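Local coordinates for protein transcriptional regulator Tm0710 (Thermotoga maritima, PDB 2A61) that probably binds DNA as a homodimer and regulates transcription, as a member of the MarR family with a winged helix-turn-helix fold, at residues 17-31 with 100-112. Sequence-based numbering, arbitrary orientation.
Sequences MVKVEGRKVLRDFGI and VIEKVIERRENFI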
ATOM      1  N   MET A  17       4.794   7.884  -3.867  1.00 19.09           N
ATOM      2  CA  MET A  17       6.223   8.186  -4.028  1.00 19.13           C
ATOM      3  C   MET A  17       7.059   7.700  -2.854  1.00 18.75           C
ATOM      4  O   MET A  17       8.152   7.149  -3.050  1.00 17.62           O
ATOM      5  CB  MET A  17       6.495   9.690  -4.276  1.00 19.34           C
ATOM      6  CG  MET A  17       6.073  10.116  -5.703  1.00 18.87           C
ATOM      7  SD  MET A  17       6.547  11.806  -6.098  1.00 19.51           S
ATOM      8  CE  MET A  17       5.232  12.679  -5.220  1.00 18.52           C
ATOM      9  N   VAL A  18       6.569   7.912  -1.636  1.00 17.53           N
ATOM     10  CA  VAL A  18       7.346   7.446  -0.514  1.00 18.23           C
ATOM     11  C   VAL A  18       7.326   5.916  -0.445  1.00 18.53           C
ATOM     12  O   VAL A  18       8.314   5.333  -0.046  1.00 17.50           O
ATOM     13  CB  VAL A  18       6.977   8.115   0.803  1.00 17.63           C
ATOM     14  CG1 VAL A  18       5.597   7.772   1.183  1.00 21.19           C
ATOM     15  CG2 VAL A  18       8.026   7.726   1.883  1.00 18.38           C
ATOM     16  N   LYS A  19       6.192   5.298  -0.787  1.00 18.53           N
ATOM     17  CA  LYS A  19       6.095   3.815  -0.806  1.00 19.75           C
ATOM     18  C   LYS A  19       7.128   3.229  -1.786  1.00 20.40           C
ATOM     19  O   LYS A  19       7.900   2.334  -1.424  1.00 19.56           O
ATOM     20  CB  LYS A  19       4.672   3.367  -1.191  1.00 19.82           C
ATOM     21  CG  LYS A  19       4.444   1.822  -1.274  1.00 19.65           C
ATOM     22  CD  LYS A  19       3.128   1.540  -2.005  1.00 22.35           C
ATOM     23  CE  LYS A  19       2.805   0.012  -2.083  1.00 24.58           C
ATOM     24  NZ  LYS A  19       2.470  -0.433  -0.711  1.00 28.83           N
ATOM     25  N   VAL A  20       7.144   3.757  -3.013  1.00 20.07           N
ATOM     26  CA  VAL A  20       8.034   3.290  -4.059  1.00 20.69           C
ATOM     27  C   VAL A  20       9.485   3.525  -3.693  1.00 19.93           C
ATOM     28  O   VAL A  20      10.327   2.621  -3.819  1.00 20.30           O
ATOM     29  CB  VAL A  20       7.663   3.927  -5.420  1.00 20.17           C
ATOM     30  CG1 VAL A  20       8.694   3.572  -6.518  1.00 23.93           C
ATOM     31  CG2 VAL A  20       6.259   3.497  -5.813  1.00 20.78           C
ATOM     32  N   GLU A  21       9.776   4.707  -3.182  1.00 20.48           N
ATOM     33  CA  GLU A  21      11.137   5.034  -2.791  1.00 21.26           C
ATOM     34  C   GLU A  21      11.730   4.085  -1.727  1.00 19.52           C
ATOM     35  O   GLU A  21      12.839   3.601  -1.872  1.00 18.57           O
ATOM     36  CB  GLU A  21      11.210   6.479  -2.323  1.00 22.14           C
ATOM     37  CG  GLU A  21      12.651   6.921  -1.987  1.00 26.07           C
ATOM     38  CD  GLU A  21      13.585   7.069  -3.223  1.00 29.62           C
ATOM     39  OE1 GLU A  21      13.126   7.325  -4.359  1.00 28.61           O
ATOM     40  OE2 GLU A  21      14.811   6.924  -3.033  1.00 34.69           O
ATOM     41  N   GLY A  22      10.959   3.846  -0.674  1.00 19.04           N
ATOM     42  CA  GLY A  22      11.280   2.901   0.387  1.00 16.87           C
ATOM     43  C   GLY A  22      11.489   1.496  -0.136  1.00 16.60           C
ATOM     44  O   GLY A  22      12.444   0.835   0.278  1.00 16.47           O
ATOM     45  N   ARG A  23      10.637   1.046  -1.051  1.00 15.89           N
ATOM     46  CA  ARG A  23      10.706  -0.372  -1.547  1.00 15.11           C
ATOM     47  C   ARG A  23      11.871  -0.694  -2.500  1.00 16.25           C
ATOM     48  O   ARG A  23      12.089  -1.855  -2.857  1.00 15.42           O
ATOM     49  CB  ARG A  23       9.371  -0.805  -2.145  1.00 15.33           C
ATOM     50  CG  ARG A  23       8.323  -1.200  -1.036  1.00 16.82           C
ATOM     51  CD  ARG A  23       6.925  -1.334  -1.604  1.00 20.01           C
ATOM     52  NE  ARG A  23       5.881  -1.694  -0.652  1.00 20.20           N
ATOM     53  CZ  ARG A  23       5.158  -2.819  -0.703  1.00 21.59           C
ATOM     54  NH1 ARG A  23       5.317  -3.705  -1.670  1.00 21.14           N
ATOM     55  NH2 ARG A  23       4.220  -3.039   0.191  1.00 19.89           N
ATOM     56  N   LYS A  24      12.605   0.345  -2.896  1.00 17.06           N
ATOM     57  CA  LYS A  24      13.805   0.238  -3.755  1.00 18.93           C
ATOM     58  C   LYS A  24      14.902  -0.579  -3.066  1.00 20.45           C
ATOM     59  O   LYS A  24      15.714  -1.226  -3.734  1.00 19.46           O
ATOM     60  CB  LYS A  24      14.313   1.626  -4.161  1.00 18.11           C
ATOM     61  CG  LYS A  24      13.424   2.313  -5.189  1.00 20.89           C
ATOM     62  CD  LYS A  24      13.941   3.725  -5.467  1.00 24.04           C
ATOM     63  CE  LYS A  24      13.158   4.400  -6.582  1.00 24.73           C
ATOM     64  NZ  LYS A  24      13.620   5.804  -6.685  1.00 23.59           N
ATOM     65  N   VAL A  25      14.910  -0.584  -1.729  1.00 20.69           N
ATOM     66  CA  VAL A  25      15.843  -1.432  -0.982  1.00 20.53           C
ATOM     67  C   VAL A  25      15.574  -2.955  -1.100  1.00 20.49           C
ATOM     68  O   VAL A  25      16.485  -3.755  -0.916  1.00 19.77           O
ATOM     69  CB  VAL A  25      16.026  -1.000   0.536  1.00 22.25           C
ATOM     70  CG1 VAL A  25      16.211   0.527   0.670  1.00 22.26           C
ATOM     71  CG2 VAL A  25      14.911  -1.423   1.328  1.00 21.41           C
ATOM     72  N   LEU A  26      14.342  -3.351  -1.426  1.00 19.81           N
ATOM     73  CA  LEU A  26      14.029  -4.755  -1.598  1.00 20.34           C
ATOM     74  C   LEU A  26      14.846  -5.454  -2.701  1.00 20.69           C
ATOM     75  O   LEU A  26      15.006  -6.669  -2.692  1.00 20.29           O
ATOM     76  CB  LEU A  26      12.557  -4.923  -1.908  1.00 21.12           C
ATOM     77  CG  LEU A  26      11.479  -4.466  -0.903  1.00 22.20           C
ATOM     78  CD1 LEU A  26      10.098  -4.780  -1.517  1.00 22.48           C
ATOM     79  CD2 LEU A  26      11.657  -5.158   0.464  1.00 23.04           C
ATOM     80  N   ARG A  27      15.326  -4.673  -3.658  1.00 20.37           N
ATOM     81  CA  ARG A  27      16.173  -5.166  -4.724  1.00 22.06           C
ATOM     82  C   ARG A  27      17.473  -5.707  -4.160  1.00 22.70           C
ATOM     83  O   ARG A  27      18.006  -6.691  -4.645  1.00 22.56           O
ATOM     84  CB  ARG A  27      16.473  -3.999  -5.674  1.00 22.02           C
ATOM     85  CG  ARG A  27      17.054  -4.505  -6.971  1.00 28.00           C
ATOM     86  CD  ARG A  27      18.079  -3.588  -7.486  1.00 34.74           C
ATOM     87  NE  ARG A  27      17.601  -2.795  -8.595  1.00 40.30           N
ATOM     88  CZ  ARG A  27      18.126  -2.814  -9.816  1.00 38.80           C
ATOM     89  NH1 ARG A  27      19.122  -3.620 -10.114  1.00 41.07           N
ATOM     90  NH2 ARG A  27      17.627  -2.025 -10.742  1.00 42.35           N
ATOM     91  N   ASP A  28      17.987  -5.046  -3.129  1.00 23.52           N
ATOM     92  CA  ASP A  28      19.220  -5.456  -2.483  1.00 25.10           C
ATOM     93  C   ASP A  28      19.079  -6.834  -1.830  1.00 24.84           C
ATOM     94  O   ASP A  28      20.059  -7.518  -1.645  1.00 25.74           O
ATOM     95  CB  ASP A  28      19.597  -4.443  -1.399  1.00 25.48           C
ATOM     96  CG  ASP A  28      19.878  -3.056  -1.956  1.00 29.67           C
ATOM     97  OD1 ASP A  28      20.205  -2.950  -3.148  1.00 30.23           O
ATOM     98  OD2 ASP A  28      19.784  -2.072  -1.184  1.00 33.83           O
ATOM     99  N   PHE A  29      17.862  -7.224  -1.457  1.00 24.00           N
ATOM    100  CA  PHE A  29      17.614  -8.482  -0.742  1.00 23.27           C
ATOM    101  C   PHE A  29      17.057  -9.579  -1.612  1.00 22.72           C
ATOM    102  O   PHE A  29      16.985 -10.712  -1.193  1.00 24.20           O
ATOM    103  CB  PHE A  29      16.656  -8.210   0.425  1.00 23.72           C
ATOM    104  CG  PHE A  29      17.244  -7.317   1.462  1.00 24.67           C
ATOM    105  CD1 PHE A  29      16.989  -5.961   1.447  1.00 25.39           C
ATOM    106  CD2 PHE A  29      18.116  -7.843   2.438  1.00 29.78           C
ATOM    107  CE1 PHE A  29      17.578  -5.100   2.387  1.00 29.75           C
ATOM    108  CE2 PHE A  29      18.714  -7.005   3.421  1.00 32.39           C
ATOM    109  CZ  PHE A  29      18.449  -5.630   3.393  1.00 30.66           C
ATOM    110  N   GLY A  30      16.614  -9.234  -2.813  1.00 22.19           N
ATOM    111  CA  GLY A  30      15.827 -10.155  -3.630  1.00 21.32           C
ATOM    112  C   GLY A  30      14.442 -10.472  -3.109  1.00 21.32           C
ATOM    113  O   GLY A  30      13.887 -11.555  -3.456  1.00 21.68           O
ATOM    114  N   ILE A  31      13.879  -9.567  -2.278  1.00 18.68           N
ATOM    115  CA  ILE A  31      12.515  -9.791  -1.683  1.00 17.96           C
ATOM    116  C   ILE A  31      11.414  -9.227  -2.571  1.00 16.79           C
ATOM    117  O   ILE A  31      11.496  -8.094  -3.034  1.00 16.00           O
ATOM    118  CB  ILE A  31      12.460  -9.269  -0.205  1.00 18.11           C
ATOM    119  CG1 ILE A  31      13.471 -10.109   0.617  1.00 19.05           C
ATOM    120  CG2 ILE A  31      11.017  -9.287   0.403  1.00 17.43           C
ATOM    121  CD1 ILE A  31      13.828  -9.513   1.958  1.00 14.67           C
ATOM    122  N   VAL A 100      15.353  -5.734   7.319  1.00 18.89           N
ATOM    123  CA  VAL A 100      14.804  -5.408   6.005  1.00 18.46           C
ATOM    124  C   VAL A 100      13.800  -4.229   6.211  1.00 17.31           C
ATOM    125  O   VAL A 100      13.954  -3.194   5.584  1.00 16.42           O
ATOM    126  CB  VAL A 100      14.064  -6.602   5.379  1.00 17.24           C
ATOM    127  CG1 VAL A 100      13.385  -6.161   4.046  1.00 18.42           C
ATOM    128  CG2 VAL A 100      14.996  -7.815   5.155  1.00 18.67           C
ATOM    129  N   ILE A 101      12.811  -4.387   7.112  1.00 17.03           N
ATOM    130  CA  ILE A 101      11.856  -3.310   7.388  1.00 18.38           C
ATOM    131  C   ILE A 101      12.576  -2.031   7.822  1.00 18.88           C
ATOM    132  O   ILE A 101      12.254  -0.939   7.343  1.00 17.62           O
ATOM    133  CB  ILE A 101      10.750  -3.755   8.425  1.00 19.51           C
ATOM    134  CG1 ILE A 101       9.684  -4.605   7.720  1.00 21.41           C
ATOM    135  CG2 ILE A 101       9.980  -2.563   8.956  1.00 19.97           C
ATOM    136  CD1 ILE A 101      10.080  -6.000   7.522  1.00 20.19           C
ATOM    137  N   GLU A 102      13.575  -2.177   8.710  1.00 19.21           N
ATOM    138  CA  GLU A 102      14.363  -1.027   9.184  1.00 20.89           C
ATOM    139  C   GLU A 102      15.092  -0.288   8.052  1.00 20.33           C
ATOM    140  O   GLU A 102      15.217   0.932   8.088  1.00 20.44           O
ATOM    141  CB  GLU A 102      15.390  -1.498  10.218  1.00 21.19           C
ATOM    142  CG  GLU A 102      14.734  -1.964  11.524  1.00 24.19           C
ATOM    143  CD  GLU A 102      15.689  -2.557  12.551  1.00 25.17           C
ATOM    144  OE1 GLU A 102      16.907  -2.816  12.258  1.00 30.05           O
ATOM    145  OE2 GLU A 102      15.194  -2.782  13.667  1.00 30.03           O
ATOM    146  N   LYS A 103      15.623  -1.039   7.086  1.00 20.53           N
ATOM    147  CA  LYS A 103      16.257  -0.445   5.878  1.00 20.38           C
ATOM    148  C   LYS A 103      15.269   0.247   4.942  1.00 18.44           C
ATOM    149  O   LYS A 103      15.588   1.276   4.344  1.00 18.03           O
ATOM    150  CB  LYS A 103      17.095  -1.491   5.143  1.00 21.43           C
ATOM    151  CG  LYS A 103      18.489  -1.673   5.803  1.00 25.70           C
ATOM    152  CD  LYS A 103      19.358  -2.798   5.194  1.00 25.14           C
ATOM    153  CE  LYS A 103      20.598  -3.054   6.081  1.00 28.41           C
ATOM    154  NZ  LYS A 103      21.233  -4.398   5.806  1.00 32.90           N
ATOM    155  N   VAL A 104      14.064  -0.292   4.825  1.00 17.82           N
ATOM    156  CA  VAL A 104      12.984   0.404   4.109  1.00 17.42           C
ATOM    157  C   VAL A 104      12.651   1.789   4.768  1.00 17.98           C
ATOM    158  O   VAL A 104      12.533   2.836   4.079  1.00 17.42           O
ATOM    159  CB  VAL A 104      11.727  -0.518   3.955  1.00 16.06           C
ATOM    160  CG1 VAL A 104      10.502   0.274   3.461  1.00 17.06           C
ATOM    161  CG2 VAL A 104      12.033  -1.704   3.032  1.00 15.23           C
ATOM    162  N   ILE A 105      12.477   1.766   6.087  1.00 18.44           N
ATOM    163  CA  ILE A 105      12.145   2.956   6.865  1.00 17.36           C
ATOM    164  C   ILE A 105      13.272   3.997   6.788  1.00 17.06           C
ATOM    165  O   ILE A 105      13.028   5.196   6.534  1.00 14.91           O
ATOM    166  CB  ILE A 105      11.808   2.565   8.341  1.00 18.37           C
ATOM    167  CG1 ILE A 105      10.499   1.747   8.363  1.00 14.91           C
ATOM    168  CG2 ILE A 105      11.718   3.802   9.188  1.00 16.14           C
ATOM    169  CD1 ILE A 105      10.120   1.170   9.700  1.00 20.02           C
ATOM    170  N   GLU A 106      14.502   3.512   6.950  1.00 17.64           N
ATOM    171  CA  GLU A 106      15.689   4.328   6.792  1.00 20.86           C
ATOM    172  C   GLU A 106      15.708   5.031   5.424  1.00 18.44           C
ATOM    173  O   GLU A 106      15.965   6.203   5.387  1.00 19.18           O
ATOM    174  CB  GLU A 106      16.966   3.498   6.977  1.00 20.19           C
ATOM    175  CG  GLU A 106      18.242   4.227   6.663  1.00 25.79           C
ATOM    176  CD  GLU A 106      19.482   3.353   6.834  1.00 27.70           C
ATOM    177  OE1 GLU A 106      19.969   2.780   5.820  1.00 32.18           O
ATOM    178  OE2 GLU A 106      19.939   3.235   7.997  1.00 35.91           O
ATOM    179  N   ARG A 107      15.435   4.312   4.339  1.00 17.98           N
ATOM    180  CA  ARG A 107      15.424   4.905   2.983  1.00 19.11           C
ATOM    181  C   ARG A 107      14.331   5.981   2.870  1.00 18.20           C
ATOM    182  O   ARG A 107      14.546   7.057   2.283  1.00 18.59           O
ATOM    183  CB  ARG A 107      15.223   3.822   1.914  1.00 19.06           C
ATOM    184  CG  ARG A 107      14.977   4.349   0.476  1.00 24.87           C
ATOM    185  CD  ARG A 107      16.201   4.967  -0.067  1.00 29.95           C
ATOM    186  NE  ARG A 107      17.026   3.879  -0.552  1.00 39.74           N
ATOM    187  CZ  ARG A 107      17.152   3.539  -1.827  1.00 40.32           C
ATOM    188  NH1 ARG A 107      16.528   4.228  -2.772  1.00 41.91           N
ATOM    189  NH2 ARG A 107      17.936   2.515  -2.140  1.00 42.32           N
ATOM    190  N   ARG A 108      13.160   5.680   3.430  1.00 17.78           N
ATOM    191  CA  ARG A 108      12.075   6.672   3.513  1.00 18.64           C
ATOM    192  C   ARG A 108      12.454   7.930   4.310  1.00 18.98           C
ATOM    193  O   ARG A 108      12.138   9.060   3.894  1.00 18.72           O
ATOM    194  CB  ARG A 108      10.828   6.023   4.125  1.00 19.06           C
ATOM    195  CG  ARG A 108      10.151   4.983   3.210  1.00 19.10           C
ATOM    196  CD  ARG A 108       9.149   4.134   3.978  1.00 19.28           C
ATOM    197  NE  ARG A 108       7.996   4.921   4.422  1.00 24.06           N
ATOM    198  CZ  ARG A 108       6.788   4.923   3.842  1.00 23.36           C
ATOM    199  NH1 ARG A 108       6.531   4.158   2.780  1.00 23.47           N
ATOM    200  NH2 ARG A 108       5.817   5.690   4.339  1.00 27.32           N
ATOM    201  N   GLU A 109      13.084   7.735   5.477  1.00 19.84           N
ATOM    202  CA  GLU A 109      13.583   8.862   6.294  1.00 19.92           C
ATOM    203  C   GLU A 109      14.576   9.732   5.493  1.00 19.75           C
ATOM    204  O   GLU A 109      14.505  10.981   5.536  1.00 19.59           O
ATOM    205  CB  GLU A 109      14.238   8.335   7.605  1.00 21.04           C
ATOM    206  CG  GLU A 109      13.199   7.762   8.631  1.00 19.20           C
ATOM    207  CD  GLU A 109      13.847   7.117   9.870  1.00 21.55           C
ATOM    208  OE1 GLU A 109      15.066   6.893   9.878  1.00 25.51           O
ATOM    209  OE2 GLU A 109      13.125   6.807  10.823  1.00 25.15           O
ATOM    210  N   ASN A 110      15.489   9.081   4.776  1.00 18.89           N
ATOM    211  CA  ASN A 110      16.484   9.804   3.964  1.00 19.98           C
ATOM    212  C   ASN A 110      15.828  10.567   2.814  1.00 19.40           C
ATOM    213  O   ASN A 110      16.169  11.715   2.539  1.00 19.76           O
ATOM    214  CB  ASN A 110      17.602   8.862   3.444  1.00 20.10           C
ATOM    215  CG  ASN A 110      18.404   8.199   4.579  1.00 23.13           C
ATOM    216  OD1 ASN A 110      18.379   8.640   5.736  1.00 26.91           O
ATOM    217  ND2 ASN A 110      19.094   7.119   4.247  1.00 24.33           N
ATOM    218  N   PHE A 111      14.847   9.936   2.184  1.00 18.99           N
ATOM    219  CA  PHE A 111      14.043  10.581   1.135  1.00 18.10           C
ATOM    220  C   PHE A 111      13.349  11.848   1.715  1.00 18.58           C
ATOM    221  O   PHE A 111      13.441  12.932   1.158  1.00 16.76           O
ATOM    222  CB  PHE A 111      13.024   9.566   0.637  1.00 18.38           C
ATOM    223  CG  PHE A 111      12.169  10.041  -0.514  1.00 19.70           C
ATOM    224  CD1 PHE A 111      12.736  10.678  -1.614  1.00 19.92           C
ATOM    225  CD2 PHE A 111      10.807   9.780  -0.520  1.00 21.32           C
ATOM    226  CE1 PHE A 111      11.958  11.092  -2.644  1.00 20.42           C
ATOM    227  CE2 PHE A 111      10.009  10.212  -1.587  1.00 21.88           C
ATOM    228  CZ  PHE A 111      10.588  10.855  -2.635  1.00 19.58           C
ATOM    229  N   ILE A 112      12.714  11.700   2.877  1.00 19.17           N
ATOM    230  CA  ILE A 112      11.966  12.805   3.495  1.00 20.61           C
ATOM    231  C   ILE A 112      12.935  13.893   4.006  1.00 21.88           C
ATOM    232  O   ILE A 112      12.617  15.085   3.945  1.00 21.26           O
ATOM    233  CB  ILE A 112      11.060  12.277   4.636  1.00 21.27           C
ATOM    234  CG1 ILE A 112       9.930  11.358   4.077  1.00 21.38           C
ATOM    235  CG2 ILE A 112      10.508  13.449   5.514  1.00 19.84           C
ATOM    236  CD1 ILE A 112       8.979  11.999   3.107  1.00 24.78           C
TER
HETATM  237  O   HOH W   1       7.995   1.943   1.409  1.00 18.28           O
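Gly22 and Val104 mark the closest backbone approach, CA to CA 4.8 Å, where helix 17-23 crosses helix 100-112 at 126°; a CB on Gly22 would clash with Arg108 CG. Beside this point Val25 CG2 presses on Val104 CG2 at a tight 3.4 Å. Two turns along its chain, the first at chi2 (69°), fold Arg107 back past Val25 CG1. NH1 then makes a salt bridge to Glu21 OE2 (3.2 Å), which lies in the guanidinium plane but is met from above the carboxylate plane. Lys24 NZ holds the other oxygen, Glu21 OE1, at 2.8 Å, while Glu21 CG lies over one face of the Phe111 ring. Shortening Arg107 to an alanine is likely to leave Glu21 OE2 without its charged mate and uncover Val25 CG1. Val18 CG2 sits centrally over the Arg108 guanidinium, whose NE is salt-bridged to Glu8 of the second subunit and whose NH1 reaches Lys19 O through a water. Farther along, Val100 CG2 makes a CH-pi contact over one face of the Phe29 ring, 4.2 Å from its centroid, and Lys103 CD meets the ring edge. The arrangement joins the N-terminal helix to the long helix following the wing hairpin, as in the helical dimerisation region of MarR-family regulators.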